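Local structure of ferredoxin component of dioxygenase (Sphingobium yanoikuyae, 2I7F) at residues A[42-46]-A[47-51]. The protein carries a Rieske-type [2Fe-2S] cluster and probably passes electrons to the terminal oxygenase of the biphenyl 2,3-dioxygenase system. Sequence-based numbering, arbitrary orientation.
With FES (Fe2/s2 (inorganic) cluster), chain D.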
loop_
_atom_site.group_PDB
_atom_site.type_symbol
_atom_site.label_atom_id
_atom_site.label_comp_id
_atom_site.label_asym_id
_atom_site.label_seq_id
_atom_site.Cartn_x
_atom_site.Cartn_y
_atom_site.Cartn_z
ATOM N N ASP A 42 -1.440 4.706 0.739
ATOM C CA ASP A 42 -0.667 5.621 -0.095
ATOM C C ASP A 42 0.714 5.029 -0.456
ATOM O O ASP A 42 1.306 4.281 0.301
ATOM C CB ASP A 42 -0.493 6.976 0.577
ATOM C CG ASP A 42 -1.741 7.841 0.486
ATOM O OD1 ASP A 42 -2.709 7.434 -0.191
ATOM O OD2 ASP A 42 -1.757 8.924 1.105
ATOM N N ASN A 43 1.192 5.318 -1.651
ATOM C CA ASN A 43 2.499 4.810 -2.098
ATOM C C ASN A 43 3.677 5.748 -1.722
ATOM O O ASN A 43 4.796 5.274 -1.465
ATOM C CB ASN A 43 2.442 4.600 -3.613
ATOM C CG ASN A 43 3.392 3.588 -4.117
ATOM O OD1 ASN A 43 3.525 3.395 -5.353
ATOM N ND2 ASN A 43 4.073 2.908 -3.209
ATOM N N LEU A 44 3.445 7.063 -1.714
ATOM C CA LEU A 44 4.497 8.005 -1.377
ATOM C C LEU A 44 4.847 7.863 0.127
ATOM O O LEU A 44 4.013 8.112 0.997
ATOM C CB LEU A 44 4.098 9.483 -1.703
ATOM C CG LEU A 44 5.246 10.519 -1.721
ATOM C CD1 LEU A 44 6.193 10.287 -2.935
ATOM C CD2 LEU A 44 4.732 11.960 -1.695
ATOM N N CYS A 45 6.087 7.452 0.404
ATOM C CA CYS A 45 6.648 7.504 1.750
ATOM C C CYS A 45 6.368 8.879 2.372
ATOM O O CYS A 45 6.351 9.881 1.659
ATOM C CB CYS A 45 8.150 7.270 1.737
ATOM S SG CYS A 45 8.741 7.064 3.424
ATOM N N THR A 46 6.073 8.889 3.671
ATOM C CA THR A 46 5.739 10.137 4.380
ATOM C C THR A 46 7.015 10.859 4.774
ATOM O O THR A 46 6.973 12.021 5.181
ATOM C CB THR A 46 4.844 9.932 5.670
ATOM O OG1 THR A 46 5.560 9.141 6.633
ATOM C CG2 THR A 46 3.468 9.298 5.369
ATOM N N HIS A 47 8.155 10.185 4.639
ATOM C CA HIS A 47 9.422 10.776 4.992
ATOM C C HIS A 47 10.144 11.441 3.819
ATOM O O HIS A 47 10.908 12.399 4.002
ATOM C CB HIS A 47 10.306 9.744 5.671
ATOM C CG HIS A 47 11.624 10.296 6.064
ATOM N ND1 HIS A 47 12.771 10.059 5.337
ATOM C CD2 HIS A 47 11.966 11.174 7.034
ATOM C CE1 HIS A 47 13.772 10.727 5.880
ATOM N NE2 HIS A 47 13.305 11.425 6.901
ATOM N N GLY A 48 9.908 10.958 2.613
ATOM C CA GLY A 48 10.506 11.587 1.456
ATOM C C GLY A 48 9.925 11.147 0.136
ATOM O O GLY A 48 8.824 10.621 0.068
ATOM N N ASN A 49 10.667 11.405 -0.936
ATOM C CA ASN A 49 10.191 11.142 -2.281
ATOM C C ASN A 49 10.681 9.751 -2.720
ATOM O O ASN A 49 11.648 9.624 -3.454
ATOM C CB ASN A 49 10.687 12.228 -3.254
ATOM C CG ASN A 49 10.038 13.585 -3.039
ATOM O OD1 ASN A 49 8.850 13.693 -2.810
ATOM N ND2 ASN A 49 10.848 14.649 -3.144
ATOM N N ALA A 50 10.021 8.711 -2.196
ATOM C CA ALA A 50 10.200 7.332 -2.605
ATOM C C ALA A 50 8.821 6.699 -2.615
ATOM O O ALA A 50 7.919 7.165 -1.907
ATOM C CB ALA A 50 11.098 6.599 -1.654
ATOM N N MET A 51 8.660 5.663 -3.427
ATOM C CA MET A 51 7.422 4.871 -3.467
ATOM C C MET A 51 7.612 3.584 -2.709
ATOM O O MET A 51 8.580 2.855 -2.954
ATOM C CB MET A 51 6.990 4.546 -4.898
ATOM C CG MET A 51 6.466 5.771 -5.719
ATOM S SD MET A 51 5.148 6.709 -4.940
ATOM C CE MET A 51 4.915 8.026 -6.085
HETATM FE FE1 FES D . 12.992 8.288 4.006
HETATM FE FE2 FES D . 10.985 6.679 3.001
HETATM S S1 FES D . 12.097 6.518 4.914
HETATM S S2 FES D . 11.913 8.509 2.083
#
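Cys45 and His47 each hold one iron of the [2Fe-2S] cluster: Cys45 SG lies 2.3 Å from FE2, and His47 ND1 2.2 Å from FE1. Cys45 SG and His47 CG lie anti to their backbone nitrogens (chi1 -170° and -180°), and the turn of the imidazole about its own bond then presents ND1 to FE1. Cys64 and His67 complete the two iron sites, and the rings of His47 and His67 meet nearly perpendicular. Two hydrogen bonds tie the turn together. His47 N donates to the ligand sulfur Cys45 SG at 3.4 Å and 164°, which would probably draw electron density from that sulfur; Cys45 N reaches Ala50 O at 3.0 Å. This is the Cys-X-His cluster-binding loop of the Rieske fold, here following strand 37-42 and doubling back on itself. Gly48 passes close to the cluster, its N 3.2 Å from S2, where a beta carbon would clash with that sulfide. The side chains of Met51 and Asn43 cross at about a right angle, with Met51 SD 3.7 Å from Asn43 CG and Met51 CE 4.1 Å from Leu44 CD1. Replacing Asn43 by alanine would keep CB against the sulfur but is likely to open a gap beside Met51 CB.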